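Local atomic coordinates of crustacyanin-C1 subunit (PDB entry 1I4U), a protein that binds the carotenoid astaxanthin and so contributes to the blue coloration of the lobster carapace. Residues Glu55-Ser67 with Leu76-Phe88. Sequence-based numbering, arbitrary orientation.
Unlike the reference sequence in segment 55-67: E66 (reference Lys).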
loop_
_atom_site.group_PDB
_atom_site.type_symbol
_atom_site.label_atom_id
_atom_site.label_comp_id
_atom_site.label_asym_id
_atom_site.label_seq_id
_atom_site.Cartn_x
_atom_site.Cartn_y
_atom_site.Cartn_z
ATOM N N GLU A 55 11.243 -4.108 16.483
ATOM C CA GLU A 55 10.946 -3.819 17.886
ATOM C C GLU A 55 9.565 -3.153 17.932
ATOM O O GLU A 55 9.375 -2.098 17.349
ATOM C CB GLU A 55 12.043 -2.949 18.506
ATOM C CG GLU A 55 11.837 -2.741 19.979
ATOM C CD GLU A 55 13.019 -2.019 20.596
ATOM O OE1 GLU A 55 14.116 -1.915 20.030
ATOM O OE2 GLU A 55 12.770 -1.495 21.680
ATOM N N TYR A 56 8.637 -3.804 18.600
ATOM C CA TYR A 56 7.269 -3.359 18.692
ATOM C C TYR A 56 6.915 -2.856 20.102
ATOM O O TYR A 56 7.181 -3.544 21.103
ATOM C CB TYR A 56 6.333 -4.524 18.400
ATOM C CG TYR A 56 6.319 -4.996 16.965
ATOM C CD1 TYR A 56 7.161 -4.611 15.941
ATOM C CD2 TYR A 56 5.348 -5.870 16.574
ATOM C CE1 TYR A 56 7.139 -5.023 14.656
ATOM C CE2 TYR A 56 5.342 -6.279 15.263
ATOM C CZ TYR A 56 6.187 -5.919 14.303
ATOM O OH TYR A 56 6.033 -6.385 13.022
ATOM N N SER A 57 6.292 -1.693 20.195
ATOM C CA SER A 57 5.778 -1.096 21.430
ATOM C C SER A 57 4.278 -0.931 21.286
ATOM O O SER A 57 3.821 -0.359 20.281
ATOM C CB SER A 57 6.466 0.254 21.664
ATOM O OG SER A 57 7.853 0.001 21.787
ATOM N N PHE A 58 3.507 -1.418 22.219
ATOM C CA PHE A 58 2.069 -1.355 22.136
ATOM C C PHE A 58 1.567 -0.278 23.104
ATOM O O PHE A 58 1.892 -0.333 24.265
ATOM C CB PHE A 58 1.440 -2.703 22.481
ATOM C CG PHE A 58 -0.070 -2.713 22.367
ATOM C CD1 PHE A 58 -0.635 -2.511 21.120
ATOM C CD2 PHE A 58 -0.872 -2.910 23.486
ATOM C CE1 PHE A 58 -2.019 -2.503 20.997
ATOM C CE2 PHE A 58 -2.249 -2.895 23.388
ATOM C CZ PHE A 58 -2.806 -2.670 22.129
ATOM N N ASP A 59 0.803 0.664 22.583
ATOM C CA ASP A 59 0.407 1.819 23.354
ATOM C C ASP A 59 -1.064 1.715 23.764
ATOM O O ASP A 59 -1.615 2.726 24.205
ATOM C CB ASP A 59 0.689 3.109 22.569
ATOM C CG ASP A 59 -0.148 3.311 21.333
ATOM O OD1 ASP A 59 -1.176 2.614 21.146
ATOM O OD2 ASP A 59 0.200 4.212 20.509
ATOM N N GLY A 60 -1.646 0.539 23.560
ATOM C CA GLY A 60 -3.027 0.272 23.873
ATOM C C GLY A 60 -3.962 0.369 22.690
ATOM O O GLY A 60 -5.081 -0.137 22.739
ATOM N N LYS A 61 -3.548 1.027 21.613
ATOM C CA LYS A 61 -4.342 1.148 20.393
ATOM C C LYS A 61 -3.604 0.792 19.115
ATOM O O LYS A 61 -4.240 0.477 18.111
ATOM C CB LYS A 61 -4.823 2.584 20.189
ATOM C CG LYS A 61 -5.705 3.137 21.282
ATOM C CD LYS A 61 -6.650 2.117 21.904
ATOM C CE LYS A 61 -7.922 2.793 22.393
ATOM N NZ LYS A 61 -9.009 1.790 22.658
ATOM N N GLN A 62 -2.265 0.815 19.128
ATOM C CA GLN A 62 -1.521 0.353 17.975
ATOM C C GLN A 62 -0.121 0.004 18.467
ATOM O O GLN A 62 0.228 0.270 19.612
ATOM C CB GLN A 62 -1.411 1.474 16.938
ATOM C CG GLN A 62 -0.400 2.509 17.379
ATOM C CD GLN A 62 -0.262 3.647 16.401
ATOM O OE1 GLN A 62 0.579 4.503 16.629
ATOM N NE2 GLN A 62 -1.023 3.645 15.322
ATOM N N PHE A 63 0.645 -0.532 17.557
ATOM C CA PHE A 63 2.066 -0.772 17.745
ATOM C C PHE A 63 2.859 0.258 17.001
ATOM O O PHE A 63 2.616 0.531 15.828
ATOM C CB PHE A 63 2.473 -2.154 17.255
ATOM C CG PHE A 63 1.792 -3.340 17.877
ATOM C CD1 PHE A 63 0.635 -3.820 17.317
ATOM C CD2 PHE A 63 2.312 -3.980 18.989
ATOM C CE1 PHE A 63 -0.010 -4.929 17.861
ATOM C CE2 PHE A 63 1.692 -5.095 19.531
ATOM C CZ PHE A 63 0.545 -5.601 18.948
ATOM N N VAL A 64 3.852 0.800 17.693
ATOM C CA VAL A 64 4.911 1.575 17.133
ATOM C C VAL A 64 6.106 0.662 16.900
ATOM O O VAL A 64 6.454 -0.165 17.748
ATOM C CB VAL A 64 5.312 2.711 18.101
ATOM C CG1 VAL A 64 6.522 3.464 17.625
ATOM C CG2 VAL A 64 4.053 3.591 18.272
ATOM N N ILE A 65 6.709 0.742 15.734
ATOM C CA ILE A 65 7.700 -0.223 15.294
ATOM C C ILE A 65 8.983 0.508 14.981
ATOM O O ILE A 65 8.940 1.505 14.275
ATOM C CB ILE A 65 7.303 -1.029 14.037
ATOM C CG1 ILE A 65 5.924 -1.621 14.152
ATOM C CG2 ILE A 65 8.344 -2.100 13.756
ATOM C CD1 ILE A 65 5.363 -2.184 12.880
ATOM N N GLU A 66 10.104 -0.029 15.461
ATOM C CA GLU A 66 11.414 0.350 14.970
ATOM C C GLU A 66 11.994 -0.916 14.322
ATOM O O GLU A 66 12.240 -1.912 14.988
ATOM C CB GLU A 66 12.329 0.883 16.082
ATOM C CG GLU A 66 11.785 2.152 16.719
ATOM C CD GLU A 66 12.668 2.714 17.782
ATOM O OE1 GLU A 66 12.972 3.894 17.632
ATOM O OE2 GLU A 66 12.927 1.879 18.636
ATOM N N SER A 67 12.178 -0.866 13.000
ATOM C CA SER A 67 12.733 -1.943 12.238
ATOM C C SER A 67 14.151 -1.561 11.824
ATOM O O SER A 67 14.368 -0.494 11.264
ATOM C CB SER A 67 11.901 -2.248 10.993
ATOM O OG SER A 67 10.649 -2.796 11.331
ATOM N N LEU A 76 23.811 0.488 7.889
ATOM C CA LEU A 76 22.760 0.375 8.900
ATOM C C LEU A 76 21.559 1.231 8.496
ATOM O O LEU A 76 21.723 2.323 7.981
ATOM C CB LEU A 76 23.243 0.852 10.256
ATOM C CG LEU A 76 24.281 -0.009 10.961
ATOM C CD1 LEU A 76 25.123 0.787 11.946
ATOM C CD2 LEU A 76 23.564 -1.135 11.686
ATOM N N LEU A 77 20.353 0.755 8.820
ATOM C CA LEU A 77 19.115 1.404 8.489
ATOM C C LEU A 77 18.082 1.163 9.567
ATOM O O LEU A 77 17.959 0.059 10.075
ATOM C CB LEU A 77 18.572 0.889 7.128
ATOM C CG LEU A 77 17.243 1.477 6.666
ATOM C CD1 LEU A 77 17.330 2.983 6.412
ATOM C CD2 LEU A 77 16.764 0.801 5.373
ATOM N N LYS A 78 17.387 2.232 9.915
ATOM C CA LYS A 78 16.229 2.190 10.783
ATOM C C LYS A 78 15.022 2.711 10.013
ATOM O O LYS A 78 15.155 3.773 9.389
ATOM C CB LYS A 78 16.369 3.018 12.057
ATOM C CG LYS A 78 15.178 3.084 12.995
ATOM C CD LYS A 78 15.490 3.838 14.265
ATOM C CE LYS A 78 14.817 5.179 14.226
ATOM N NZ LYS A 78 15.228 6.038 15.380
ATOM N N ARG A 79 13.939 1.970 10.116
ATOM C CA ARG A 79 12.668 2.348 9.546
ATOM C C ARG A 79 11.627 2.419 10.639
ATOM O O ARG A 79 11.504 1.518 11.428
ATOM C CB ARG A 79 12.206 1.323 8.520
ATOM C CG ARG A 79 13.204 1.263 7.387
ATOM C CD ARG A 79 12.681 0.316 6.347
ATOM N NE ARG A 79 11.593 1.054 5.634
ATOM C CZ ARG A 79 10.754 0.313 4.873
ATOM N NH1 ARG A 79 10.856 -1.015 4.723
ATOM N NH2 ARG A 79 9.785 0.926 4.230
ATOM N N ASN A 80 10.858 3.517 10.662
ATOM C CA ASN A 80 9.735 3.714 11.590
ATOM C C ASN A 80 8.428 3.210 10.985
ATOM O O ASN A 80 8.095 3.598 9.861
ATOM C CB ASN A 80 9.574 5.183 11.933
ATOM C CG ASN A 80 10.774 5.748 12.670
ATOM O OD1 ASN A 80 11.138 5.223 13.722
ATOM N ND2 ASN A 80 11.391 6.791 12.155
ATOM N N GLY A 81 7.784 2.332 11.731
ATOM C CA GLY A 81 6.550 1.720 11.292
ATOM C C GLY A 81 5.479 1.802 12.331
ATOM O O GLY A 81 5.693 2.191 13.491
ATOM N N LYS A 82 4.249 1.448 11.921
ATOM C CA LYS A 82 3.099 1.318 12.788
ATOM C C LYS A 82 2.279 0.111 12.368
ATOM O O LYS A 82 2.258 -0.228 11.190
ATOM C CB LYS A 82 2.167 2.537 12.718
ATOM C CG LYS A 82 2.728 3.816 13.270
ATOM C CD LYS A 82 1.794 4.974 12.960
ATOM C CE LYS A 82 2.345 6.233 13.575
ATOM N NZ LYS A 82 1.796 6.421 14.921
ATOM N N LEU A 83 1.612 -0.497 13.349
ATOM C CA LEU A 83 0.651 -1.552 13.050
ATOM C C LEU A 83 -0.639 -1.148 13.754
ATOM O O LEU A 83 -0.633 -0.969 14.956
ATOM C CB LEU A 83 1.267 -2.855 13.475
ATOM C CG LEU A 83 0.668 -4.180 13.147
ATOM C CD1 LEU A 83 0.748 -4.464 11.668
ATOM C CD2 LEU A 83 1.393 -5.286 13.887
ATOM N N TYR A 84 -1.712 -0.953 13.012
ATOM C CA TYR A 84 -2.948 -0.434 13.607
ATOM C C TYR A 84 -4.127 -1.139 12.978
ATOM O O TYR A 84 -4.015 -1.673 11.856
ATOM C CB TYR A 84 -3.058 1.063 13.435
ATOM C CG TYR A 84 -2.741 1.654 12.097
ATOM C CD1 TYR A 84 -3.666 1.623 11.054
ATOM C CD2 TYR A 84 -1.503 2.242 11.833
ATOM C CE1 TYR A 84 -3.359 2.162 9.838
ATOM C CE2 TYR A 84 -1.221 2.777 10.603
ATOM C CZ TYR A 84 -2.133 2.751 9.585
ATOM O OH TYR A 84 -1.901 3.270 8.332
ATOM N N PRO A 85 -5.296 -1.167 13.577
ATOM C CA PRO A 85 -6.423 -1.862 12.928
ATOM C C PRO A 85 -6.773 -1.238 11.571
ATOM O O PRO A 85 -6.700 -0.033 11.337
ATOM C CB PRO A 85 -7.565 -1.663 13.945
ATOM C CG PRO A 85 -6.833 -1.522 15.242
ATOM C CD PRO A 85 -5.672 -0.588 14.888
ATOM N N ASN A 86 -7.168 -2.105 10.656
ATOM C CA ASN A 86 -7.574 -1.646 9.331
ATOM C C ASN A 86 -8.628 -0.547 9.446
ATOM O O ASN A 86 -9.571 -0.670 10.239
ATOM C CB ASN A 86 -8.123 -2.793 8.507
ATOM C CG ASN A 86 -8.785 -2.260 7.259
ATOM O OD1 ASN A 86 -9.979 -1.918 7.279
ATOM N ND2 ASN A 86 -8.058 -2.157 6.175
ATOM N N PRO A 87 -8.444 0.602 8.801
ATOM C CA PRO A 87 -9.366 1.728 9.027
ATOM C C PRO A 87 -10.824 1.551 8.612
ATOM O O PRO A 87 -11.693 2.365 9.008
ATOM C CB PRO A 87 -8.732 2.885 8.245
ATOM C CG PRO A 87 -7.276 2.547 8.195
ATOM C CD PRO A 87 -7.280 1.051 7.981
ATOM N N PHE A 88 -11.161 0.527 7.867
ATOM C CA PHE A 88 -12.546 0.256 7.509
ATOM C C PHE A 88 -13.196 -0.734 8.451
ATOM O O PHE A 88 -14.334 -1.169 8.231
ATOM C CB PHE A 88 -12.582 -0.315 6.109
ATOM C CG PHE A 88 -12.151 0.673 5.049
ATOM C CD1 PHE A 88 -13.046 1.557 4.504
ATOM C CD2 PHE A 88 -10.846 0.694 4.581
ATOM C CE1 PHE A 88 -12.612 2.431 3.528
ATOM C CE2 PHE A 88 -10.398 1.590 3.648
ATOM C CZ PHE A 88 -11.302 2.494 3.083
HETATM O O HOH W 1 9.262 4.185 15.286
#
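F63, I65 and S67 pair through their backbones with L83, G81 and R79 as antiparallel hydrogen-bonded pairs, each closed by two N-H...O bonds of 2.8 to 2.9 Å between backbone N and O. The ladder is not uniform. F63 N meets L83 O in the carbonyl plane with 170° at the hydrogen, whereas I65 N reaches G81 O from above the carbonyl plane at only 151°. That irregularity falls at a glycine, where a CB would sit tightly against I65 CB.

Polar side chains cross on the face that carries V64 and K82. K82 NZ donates to Q62 OE1 at 2.8 Å, in the carbonyl plane and on a lone pair; the lysine chain runs extended and bends only at its last torsion (chi4 -92°), which turns the ammonium onto the amide oxygen. The other amide branch, Q62 NE2, lies 3.8 Å from Y84 CB, its plane turned only modestly from that of the tyrosine ring. An alanine in place of K82 would probably leave Q62 OE1 without this donor and the amide freer to turn. Farther along, E66 OE1 and K78 NZ form a long salt bridge of 3.8 Å, K78 also pairing with the carboxylate of L181. One water donates to both I65 O and N80 OD1, while N80 ND2 is hydrogen-bonded to E98 OE1.

Apolar contacts gather on the other face: L83 CD2 lies 3.8 Å from F63 CD1, the two side chains pointing the same way, and 4.3 Å from Y56 CE2, while I65 CD1 packs 4.2 Å from L83 CB.

Strand 63-68 is thus held between 52-58 and 76-85, with 93-97 following beyond, the up-and-down antiparallel meander of the lipocalin beta-barrel, its Y56, F63, I65 and L83 side chains buried.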